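Local coordinates for cytoplasmic export protein 1 (Saccharomyces cerevisiae, PDB 3VWA), which binds tRNA and takes part in its nuclear export, probably collecting tRNA from export receptors at the nuclear pore and handing aminoacylated tRNA to the translation machinery, at residues Asn105-Gln115 / Thr234-Tyr244; Thr185-Lys196 / Val212-Ile222. All coordinates share one frame; numbering follows the deposited sequence.

Both contacts lie in the N-terminal kinase-like domain, ahead of the C-terminal HEAT-repeat helices. From the N terminus the chain passes through the largest antiparallel sheet and enters helix 106-122, whose first half pairs with residues 234-244, so interaction 1 closes a loop with 118 residues between its segments. Inside that loop helix 209-216 and the residues after it fold back on helix 186-198, 15 residues separating the segments: interaction 2 is nested in interaction 1, without crossing. The centres are about 20 Å apart, and I113 CD1 meets I195 CG1 at 4.2 Å, so helix 106-122 of interaction 1 packs on helix 186-198 of interaction 2 within one helical lobe.

Interaction 1 of 2, residues Asn105-Gln115 / Thr234-Tyr244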
loop_
_atom_site.group_PDB
_atom_site.type_symbol
_atom_site.label_atom_id
_atom_site.label_comp_id
_atom_site.label_asym_id
_atom_site.label_seq_id
_atom_site.Cartn_x
_atom_site.Cartn_y
_atom_site.Cartn_z
ATOM N N ASN A 105 15.860 -4.494 -7.829
ATOM C CA ASN A 105 16.185 -3.150 -7.314
ATOM C C ASN A 105 17.495 -3.239 -6.552
ATOM O O ASN A 105 17.529 -3.494 -5.318
ATOM C CB ASN A 105 15.060 -2.615 -6.413
ATOM C CG ASN A 105 15.357 -1.210 -5.858
ATOM O OD1 ASN A 105 16.491 -0.819 -5.784
ATOM N ND2 ASN A 105 14.320 -0.458 -5.497
ATOM N N LYS A 106 18.597 -3.045 -7.277
ATOM C CA LYS A 106 19.902 -3.199 -6.649
ATOM C C LYS A 106 20.074 -2.228 -5.462
ATOM O O LYS A 106 20.768 -2.545 -4.525
ATOM C CB LYS A 106 21.043 -3.029 -7.685
ATOM C CG LYS A 106 21.500 -1.597 -7.959
ATOM C CD LYS A 106 22.427 -1.615 -9.170
ATOM C CE LYS A 106 23.168 -0.314 -9.333
ATOM N NZ LYS A 106 24.273 -0.262 -8.320
ATOM N N PHE A 107 19.451 -1.052 -5.531
ATOM C CA PHE A 107 19.604 -0.063 -4.458
ATOM C C PHE A 107 18.974 -0.627 -3.183
ATOM O O PHE A 107 19.514 -0.426 -2.099
ATOM C CB PHE A 107 18.955 1.305 -4.811
ATOM C CG PHE A 107 19.603 1.986 -5.994
ATOM C CD1 PHE A 107 20.986 2.223 -6.033
ATOM C CD2 PHE A 107 18.832 2.382 -7.079
ATOM C CE1 PHE A 107 21.572 2.856 -7.125
ATOM C CE2 PHE A 107 19.416 3.001 -8.185
ATOM C CZ PHE A 107 20.776 3.251 -8.209
ATOM N N GLY A 108 17.865 -1.353 -3.352
ATOM C CA GLY A 108 17.210 -2.096 -2.263
ATOM C C GLY A 108 18.142 -3.035 -1.532
ATOM O O GLY A 108 18.280 -2.975 -0.279
ATOM N N VAL A 109 18.764 -3.939 -2.316
ATOM C CA VAL A 109 19.583 -5.026 -1.795
ATOM C C VAL A 109 20.775 -4.362 -1.076
ATOM O O VAL A 109 21.166 -4.775 0.008
ATOM C CB VAL A 109 20.092 -5.959 -2.975
ATOM C CG1 VAL A 109 21.074 -7.049 -2.492
ATOM C CG2 VAL A 109 18.941 -6.605 -3.737
ATOM N N GLU A 110 21.334 -3.325 -1.682
ATOM C CA GLU A 110 22.463 -2.629 -1.126
ATOM C C GLU A 110 22.072 -1.906 0.186
ATOM O O GLU A 110 22.838 -1.876 1.127
ATOM C CB GLU A 110 23.036 -1.594 -2.137
ATOM C CG GLU A 110 23.867 -2.162 -3.300
ATOM C CD GLU A 110 24.029 -1.170 -4.451
ATOM O OE1 GLU A 110 24.157 0.060 -4.182
ATOM O OE2 GLU A 110 24.028 -1.620 -5.620
ATOM N N LEU A 111 20.897 -1.302 0.203
ATOM C CA LEU A 111 20.340 -0.710 1.428
ATOM C C LEU A 111 20.221 -1.743 2.553
ATOM O O LEU A 111 20.649 -1.482 3.660
ATOM C CB LEU A 111 18.999 -0.041 1.135
ATOM C CG LEU A 111 18.439 1.084 2.046
ATOM C CD1 LEU A 111 17.124 0.666 2.647
ATOM C CD2 LEU A 111 19.380 1.660 3.104
ATOM N N GLY A 112 19.727 -2.946 2.259
ATOM C CA GLY A 112 19.590 -3.960 3.324
ATOM C C GLY A 112 20.943 -4.395 3.830
ATOM O O GLY A 112 21.193 -4.522 5.033
ATOM N N ILE A 113 21.864 -4.574 2.901
ATOM C CA ILE A 113 23.240 -4.925 3.282
ATOM C C ILE A 113 23.826 -3.864 4.198
ATOM O O ILE A 113 24.515 -4.191 5.160
ATOM C CB ILE A 113 24.122 -5.085 2.034
ATOM C CG1 ILE A 113 23.761 -6.419 1.352
ATOM C CG2 ILE A 113 25.591 -5.068 2.386
ATOM C CD1 ILE A 113 24.391 -6.552 -0.034
ATOM N N SER A 114 23.543 -2.601 3.901
ATOM C CA SER A 114 24.018 -1.496 4.760
ATOM C C SER A 114 23.387 -1.557 6.187
ATOM O O SER A 114 24.044 -1.210 7.182
ATOM C CB SER A 114 23.834 -0.130 4.104
ATOM O OG SER A 114 22.503 0.384 4.165
ATOM N N GLN A 115 22.157 -2.065 6.295
ATOM C CA GLN A 115 21.532 -2.203 7.589
ATOM C C GLN A 115 22.183 -3.344 8.374
ATOM O O GLN A 115 22.388 -3.223 9.578
ATOM C CB GLN A 115 20.028 -2.412 7.433
ATOM C CG GLN A 115 19.292 -1.164 6.971
ATOM C CD GLN A 115 17.994 -1.477 6.282
ATOM O OE1 GLN A 115 17.667 -2.642 6.036
ATOM N NE2 GLN A 115 17.226 -0.434 5.969
ATOM N N THR A 234 29.611 3.106 -5.748
ATOM C CA THR A 234 28.309 2.426 -5.592
ATOM C C THR A 234 27.565 2.884 -4.347
ATOM O O THR A 234 26.411 3.324 -4.406
ATOM C CB THR A 234 28.508 0.912 -5.547
ATOM O OG1 THR A 234 29.071 0.511 -6.790
ATOM C CG2 THR A 234 27.183 0.123 -5.270
ATOM N N TRP A 235 28.257 2.796 -3.224
ATOM C CA TRP A 235 27.704 3.208 -1.975
ATOM C C TRP A 235 27.201 4.625 -1.981
ATOM O O TRP A 235 26.127 4.877 -1.473
ATOM C CB TRP A 235 28.723 2.980 -0.886
ATOM C CG TRP A 235 28.199 3.194 0.512
ATOM C CD1 TRP A 235 27.958 4.412 1.143
ATOM C CD2 TRP A 235 27.870 2.178 1.532
ATOM N NE1 TRP A 235 27.507 4.225 2.405
ATOM C CE2 TRP A 235 27.421 2.928 2.714
ATOM C CE3 TRP A 235 27.883 0.806 1.575
ATOM C CZ2 TRP A 235 27.035 2.299 3.895
ATOM C CZ3 TRP A 235 27.464 0.177 2.749
ATOM C CH2 TRP A 235 27.061 0.915 3.892
ATOM N N ARG A 236 27.959 5.550 -2.568
ATOM C CA ARG A 236 27.713 6.986 -2.465
ATOM C C ARG A 236 26.679 7.401 -3.491
ATOM O O ARG A 236 26.040 8.424 -3.338
ATOM C CB ARG A 236 29.013 7.775 -2.722
ATOM C CG ARG A 236 30.086 7.690 -1.628
ATOM C CD ARG A 236 31.211 8.695 -1.927
ATOM N NE ARG A 236 32.252 8.814 -0.888
ATOM C CZ ARG A 236 33.560 8.619 -1.106
ATOM N NH1 ARG A 236 34.444 8.745 -0.116
ATOM N NH2 ARG A 236 33.993 8.294 -2.322
ATOM N N SER A 237 26.571 6.619 -4.565
ATOM C CA SER A 237 25.530 6.758 -5.601
ATOM C C SER A 237 24.133 6.295 -5.128
ATOM O O SER A 237 23.122 6.744 -5.685
ATOM C CB SER A 237 25.883 5.910 -6.851
ATOM O OG SER A 237 26.943 6.525 -7.583
ATOM N N ASN A 238 24.079 5.409 -4.126
ATOM C CA ASN A 238 22.826 4.806 -3.768
ATOM C C ASN A 238 21.951 5.862 -3.091
ATOM O O ASN A 238 22.245 6.294 -1.985
ATOM C CB ASN A 238 23.084 3.616 -2.866
ATOM C CG ASN A 238 21.833 2.823 -2.602
ATOM O OD1 ASN A 238 20.760 3.375 -2.433
ATOM N ND2 ASN A 238 21.971 1.521 -2.582
ATOM N N PRO A 239 20.891 6.310 -3.778
ATOM C CA PRO A 239 19.998 7.319 -3.263
ATOM C C PRO A 239 19.125 6.776 -2.116
ATOM O O PRO A 239 18.591 7.554 -1.343
ATOM C CB PRO A 239 19.108 7.661 -4.467
ATOM C CG PRO A 239 19.157 6.439 -5.345
ATOM C CD PRO A 239 20.471 5.792 -5.102
ATOM N N LEU A 240 18.952 5.469 -2.024
ATOM C CA LEU A 240 18.166 4.935 -0.919
ATOM C C LEU A 240 19.027 4.907 0.358
ATOM O O LEU A 240 18.537 5.147 1.410
ATOM C CB LEU A 240 17.621 3.546 -1.245
ATOM C CG LEU A 240 16.496 3.527 -2.284
ATOM C CD1 LEU A 240 15.900 2.132 -2.402
ATOM C CD2 LEU A 240 15.393 4.550 -1.986
ATOM N N ILE A 241 20.323 4.676 0.241
ATOM C CA ILE A 241 21.160 4.687 1.423
ATOM C C ILE A 241 21.097 6.068 2.119
ATOM O O ILE A 241 20.867 6.160 3.341
ATOM C CB ILE A 241 22.598 4.276 1.082
ATOM C CG1 ILE A 241 22.614 2.779 0.782
ATOM C CG2 ILE A 241 23.539 4.592 2.250
ATOM C CD1 ILE A 241 23.992 2.216 0.541
ATOM N N ASN A 242 21.249 7.132 1.325
ATOM C CA ASN A 242 21.135 8.497 1.846
ATOM C C ASN A 242 19.715 8.819 2.319
ATOM O O ASN A 242 19.509 9.440 3.345
ATOM C CB ASN A 242 21.569 9.522 0.791
ATOM C CG ASN A 242 23.033 9.349 0.367
ATOM O OD1 ASN A 242 23.336 8.638 -0.600
ATOM N ND2 ASN A 242 23.956 9.978 1.120
ATOM N N PHE A 243 18.715 8.436 1.557
ATOM C CA PHE A 243 17.388 8.834 1.959
ATOM C C PHE A 243 16.965 8.176 3.308
ATOM O O PHE A 243 16.342 8.808 4.169
ATOM C CB PHE A 243 16.406 8.617 0.837
ATOM C CG PHE A 243 15.002 8.868 1.223
ATOM C CD1 PHE A 243 14.547 10.167 1.410
ATOM C CD2 PHE A 243 14.155 7.808 1.496
ATOM C CE1 PHE A 243 13.265 10.378 1.816
ATOM C CE2 PHE A 243 12.852 8.011 1.871
ATOM C CZ PHE A 243 12.406 9.305 2.038
ATOM N N TYR A 244 17.372 6.932 3.485
ATOM C CA TYR A 244 17.087 6.192 4.649
ATOM C C TYR A 244 17.715 6.869 5.905
ATOM O O TYR A 244 17.108 6.935 6.927
ATOM C CB TYR A 244 17.622 4.782 4.441
ATOM C CG TYR A 244 17.558 3.939 5.682
ATOM C CD1 TYR A 244 16.329 3.478 6.173
ATOM C CD2 TYR A 244 18.716 3.627 6.380
ATOM C CE1 TYR A 244 16.257 2.719 7.312
ATOM C CE2 TYR A 244 18.666 2.855 7.525
ATOM C CZ TYR A 244 17.405 2.413 7.973
ATOM O OH TYR A 244 17.310 1.626 9.079
HETATM O O HOH W 1 24.544 2.009 -5.974
HETATM O O HOH W 2 27.136 -0.318 -8.619
#
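N238 reaches from the break between helices 233-237 and 239-248 to the flank of helix 106-122 and works with both ends of its amide. Its CG stands anti to the backbone N (chi1 -172°), which carries ND2 to F107 O at 3.2 Å; the bond is nearly straight at 177°, on a lone pair in the carbonyl plane, and F107 O also takes L111 N. The same ND2 gives a second bond, 3.1 Å to E110 OE1, arriving from above the carboxylate plane. OD1 meanwhile accepts from I241 N and, weakly, from L240 N, and so N-caps the following helix. A leucine here would probably leave F107 O and E110 OE1 without this donor and the helix start uncapped. The F107 ring, its plane 65° from the N238 amide, takes P239 CD over one face in a CH-pi contact 3.8 Å from the centroid. This joint fastens helix 106-122 to the broken pair of helices 233-237 and 239-248 in the helical lobe of the kinase-like domain. E110 is steadied by a salt bridge, K106 NZ meeting the syn lone pair of OE2 at 3.0 Å, while one water links OE1 to T234 O. Further along, L111 CD2 packs against Y244 CB at 3.8 Å and lies close to I241 too. Q115 lays NE2 over one face of the Y244 ring, 3.5 Å from CZ, while its OE1 is held by W144 N. S114 CB touches W235 CH2 at 3.4 Å, and S114 OG turns back to bond L111 O.

Interaction 2 of 2, residues Thr185-Lys196 / Val212-Ile222; sequences TIDSMGLGLLIK and VNMISDGKITI
I215 is the knob of the apolar packing: its side chain enters the hole formed by S188, L191, G192 and I195, with CD1 3.8 Å from L191 CG. Beside it V212 CG2 meets I195 CG2 at 3.9 Å, and I222 CD1 lies against D187 CB at 3.6 Å. The axes of segments 186-196 and 212-216 approach to 7.5 Å; G192, with no side chain, lets S216 OG come to 3.4 Å from G192 CA. Polar contacts are few. A chi1 of -85° turns S188 OG to the I220 side, where it donates to I220 O over 2.6 Å, in the carbonyl plane. In a CA-H...O contact, CA of the selenomethionine M189 lies 3.2 Å from I215 O. A water bridges M189 O and S216 O. Helix 209-216 ends in a Schellman motif with G218, at positive phi, as C-prime residue; beyond it the chain turns and brings I220 O to S188 OG. The D187 carboxylate accepts from the backbone N of L128 and G129, much as the conserved helix F aspartate does in protein kinases, consistent with a kept kinase-like core. With a single direct hydrogen bond across it, the contact rests mainly on close backbone approach and aliphatic fit.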
loop_
_atom_site.group_PDB
_atom_site.type_symbol
_atom_site.label_atom_id
_atom_site.label_comp_id
_atom_site.label_asym_id
_atom_site.label_seq_id
_atom_site.Cartn_x
_atom_site.Cartn_y
_atom_site.Cartn_z
ATOM N N THR A 185 37.743 -14.459 12.372
ATOM C CA THR A 185 37.534 -14.424 10.957
ATOM C C THR A 185 36.227 -15.135 10.570
ATOM O O THR A 185 35.807 -15.086 9.389
ATOM C CB THR A 185 38.695 -15.141 10.245
ATOM O OG1 THR A 185 38.835 -16.453 10.798
ATOM C CG2 THR A 185 40.007 -14.349 10.354
ATOM N N ILE A 186 35.599 -15.828 11.522
ATOM C CA ILE A 186 34.348 -16.507 11.184
ATOM C C ILE A 186 33.233 -15.525 10.723
ATOM O O ILE A 186 32.524 -15.807 9.762
ATOM C CB ILE A 186 33.860 -17.508 12.265
ATOM C CG1 ILE A 186 32.847 -18.483 11.656
ATOM C CG2 ILE A 186 33.299 -16.805 13.508
ATOM C CD1 ILE A 186 32.380 -19.570 12.611
ATOM N N ASP A 187 33.112 -14.373 11.364
ATOM C CA ASP A 187 32.051 -13.436 10.953
ATOM C C ASP A 187 32.268 -12.796 9.567
ATOM O O ASP A 187 31.338 -12.765 8.760
ATOM C CB ASP A 187 31.791 -12.405 12.032
ATOM C CG ASP A 187 31.154 -13.017 13.276
ATOM O OD1 ASP A 187 30.456 -14.070 13.159
ATOM O OD2 ASP A 187 31.353 -12.437 14.374
ATOM N N SER A 188 33.488 -12.296 9.299
ATOM C CA SER A 188 33.878 -11.831 7.964
ATOM C C SER A 188 33.598 -12.854 6.882
ATOM O O SER A 188 33.137 -12.497 5.787
ATOM C CB SER A 188 35.368 -11.518 7.923
ATOM O OG SER A 188 35.583 -10.224 8.386
HETATM N N MSE A 189 33.870 -14.122 7.178
HETATM C CA MSE A 189 33.707 -15.174 6.171
HETATM C C MSE A 189 32.258 -15.470 5.987
HETATM O O MSE A 189 31.819 -15.728 4.854
HETATM C CB MSE A 189 34.484 -16.429 6.542
HETATM C CG MSE A 189 35.957 -16.231 6.177
HETATM SE SE MSE A 189 37.055 -17.823 6.672
HETATM C CE MSE A 189 38.066 -16.979 8.125
ATOM N N GLY A 190 31.493 -15.428 7.087
ATOM C CA GLY A 190 30.050 -15.657 7.006
ATOM C C GLY A 190 29.314 -14.502 6.335
ATOM O O GLY A 190 28.318 -14.709 5.631
ATOM N N LEU A 191 29.822 -13.285 6.529
ATOM C CA LEU A 191 29.263 -12.101 5.867
ATOM C C LEU A 191 29.439 -12.196 4.349
ATOM O O LEU A 191 28.504 -11.914 3.611
ATOM C CB LEU A 191 29.889 -10.783 6.419
ATOM C CG LEU A 191 29.336 -9.481 5.795
ATOM C CD1 LEU A 191 27.814 -9.407 5.815
ATOM C CD2 LEU A 191 29.927 -8.195 6.365
ATOM N N GLY A 192 30.630 -12.607 3.895
ATOM C CA GLY A 192 30.900 -12.819 2.450
ATOM C C GLY A 192 29.934 -13.808 1.794
ATOM O O GLY A 192 29.298 -13.509 0.796
ATOM N N LEU A 193 29.800 -14.984 2.379
ATOM C CA LEU A 193 28.800 -15.948 1.915
ATOM C C LEU A 193 27.403 -15.327 1.745
ATOM O O LEU A 193 26.761 -15.512 0.700
ATOM C CB LEU A 193 28.762 -17.163 2.863
ATOM C CG LEU A 193 29.774 -18.298 2.664
ATOM C CD1 LEU A 193 30.174 -18.966 3.979
ATOM C CD2 LEU A 193 29.170 -19.326 1.722
ATOM N N LEU A 194 26.933 -14.584 2.756
ATOM C CA LEU A 194 25.593 -13.958 2.721
ATOM C C LEU A 194 25.435 -12.948 1.616
ATOM O O LEU A 194 24.435 -12.947 0.897
ATOM C CB LEU A 194 25.343 -13.188 4.005
ATOM C CG LEU A 194 23.996 -13.403 4.708
ATOM C CD1 LEU A 194 23.716 -12.165 5.516
ATOM C CD2 LEU A 194 22.793 -13.786 3.843
ATOM N N ILE A 195 26.407 -12.047 1.507
ATOM C CA ILE A 195 26.384 -11.043 0.442
ATOM C C ILE A 195 26.413 -11.711 -0.924
ATOM O O ILE A 195 25.682 -11.308 -1.834
ATOM C CB ILE A 195 27.541 -10.042 0.580
ATOM C CG1 ILE A 195 27.259 -9.071 1.741
ATOM C CG2 ILE A 195 27.745 -9.299 -0.738
ATOM C CD1 ILE A 195 28.434 -8.183 2.143
ATOM N N LYS A 196 27.207 -12.761 -1.067
ATOM C CA LYS A 196 27.227 -13.481 -2.350
ATOM C C LYS A 196 25.887 -14.123 -2.608
ATOM O O LYS A 196 25.453 -14.153 -3.762
ATOM C CB LYS A 196 28.352 -14.518 -2.396
ATOM C CG LYS A 196 29.712 -13.842 -2.636
ATOM C CD LYS A 196 30.809 -14.822 -2.980
ATOM C CE LYS A 196 31.313 -15.506 -1.733
ATOM N NZ LYS A 196 32.369 -16.519 -1.993
ATOM N N VAL A 212 34.452 -7.846 -1.163
ATOM C CA VAL A 212 33.675 -9.027 -0.782
ATOM C C VAL A 212 34.530 -10.298 -0.742
ATOM O O VAL A 212 34.318 -11.182 0.119
ATOM C CB VAL A 212 32.454 -9.198 -1.712
ATOM C CG1 VAL A 212 31.828 -10.582 -1.594
ATOM C CG2 VAL A 212 31.417 -8.114 -1.423
ATOM N N ASN A 213 35.489 -10.395 -1.676
ATOM C CA ASN A 213 36.390 -11.542 -1.724
ATOM C C ASN A 213 37.274 -11.602 -0.517
ATOM O O ASN A 213 37.520 -12.664 0.029
ATOM C CB ASN A 213 37.267 -11.498 -2.955
ATOM C CG ASN A 213 36.575 -12.053 -4.137
ATOM O OD1 ASN A 213 35.595 -12.776 -4.002
ATOM N ND2 ASN A 213 37.066 -11.723 -5.318
HETATM N N MSE A 214 37.742 -10.438 -0.106
HETATM C CA MSE A 214 38.574 -10.308 1.067
HETATM C C MSE A 214 37.867 -10.862 2.285
HETATM O O MSE A 214 38.421 -11.720 2.979
HETATM C CB MSE A 214 38.887 -8.834 1.204
HETATM C CG MSE A 214 39.826 -8.380 0.081
HETATM SE SE MSE A 214 40.562 -6.634 0.642
HETATM C CE MSE A 214 42.185 -6.504 -0.503
ATOM N N ILE A 215 36.641 -10.409 2.548
ATOM C CA ILE A 215 35.925 -10.885 3.733
ATOM C C ILE A 215 35.553 -12.354 3.552
ATOM O O ILE A 215 35.479 -13.102 4.520
ATOM C CB ILE A 215 34.653 -10.061 4.095
ATOM C CG1 ILE A 215 33.609 -10.049 2.972
ATOM C CG2 ILE A 215 34.997 -8.650 4.480
ATOM C CD1 ILE A 215 32.288 -9.432 3.400
ATOM N N SER A 216 35.351 -12.764 2.309
ATOM C CA SER A 216 34.967 -14.146 2.000
ATOM C C SER A 216 36.055 -15.126 2.389
ATOM O O SER A 216 35.764 -16.262 2.730
ATOM C CB SER A 216 34.620 -14.320 0.528
ATOM O OG SER A 216 33.237 -14.179 0.341
ATOM N N ASP A 217 37.296 -14.651 2.356
ATOM C CA ASP A 217 38.462 -15.434 2.748
ATOM C C ASP A 217 38.991 -15.001 4.094
ATOM O O ASP A 217 40.085 -15.412 4.468
ATOM C CB ASP A 217 39.564 -15.275 1.700
ATOM C CG ASP A 217 39.147 -15.804 0.372
ATOM O OD1 ASP A 217 39.489 -15.200 -0.659
ATOM O OD2 ASP A 217 38.423 -16.808 0.382
ATOM N N GLY A 218 38.244 -14.145 4.793
ATOM C CA GLY A 218 38.572 -13.771 6.166
ATOM C C GLY A 218 39.859 -12.975 6.299
ATOM O O GLY A 218 40.489 -12.959 7.358
ATOM N N LYS A 219 40.244 -12.298 5.231
ATOM C CA LYS A 219 41.448 -11.502 5.269
ATOM C C LYS A 219 41.250 -10.210 6.040
ATOM O O LYS A 219 42.173 -9.765 6.707
ATOM C CB LYS A 219 41.973 -11.239 3.856
ATOM C CG LYS A 219 42.049 -12.508 3.026
ATOM C CD LYS A 219 42.638 -12.236 1.650
ATOM C CE LYS A 219 43.505 -13.414 1.213
ATOM N NZ LYS A 219 43.888 -13.380 -0.221
ATOM N N ILE A 220 40.065 -9.599 5.969
ATOM C CA ILE A 220 39.858 -8.307 6.653
ATOM C C ILE A 220 38.662 -8.309 7.607
ATOM O O ILE A 220 37.785 -9.182 7.519
ATOM C CB ILE A 220 39.715 -7.118 5.680
ATOM C CG1 ILE A 220 38.443 -7.273 4.835
ATOM C CG2 ILE A 220 41.005 -6.887 4.862
ATOM C CD1 ILE A 220 38.196 -6.117 3.891
ATOM N N THR A 221 38.619 -7.330 8.509
ATOM C CA THR A 221 37.514 -7.273 9.475
ATOM C C THR A 221 36.246 -6.694 8.846
ATOM O O THR A 221 36.291 -6.039 7.783
ATOM C CB THR A 221 37.863 -6.489 10.755
ATOM O OG1 THR A 221 37.965 -5.094 10.448
ATOM C CG2 THR A 221 39.180 -7.011 11.397
ATOM N N ILE A 222 35.117 -6.928 9.514
ATOM C CA ILE A 222 33.860 -6.392 9.057
ATOM C C ILE A 222 33.943 -4.884 9.052
ATOM O O ILE A 222 33.607 -4.255 8.042
ATOM C CB ILE A 222 32.664 -6.862 9.923
ATOM C CG1 ILE A 222 32.387 -8.334 9.682
ATOM C CG2 ILE A 222 31.407 -6.073 9.619
ATOM C CD1 ILE A 222 31.660 -8.986 10.858
HETATM O O HOH W 3 33.333 -17.322 3.159
#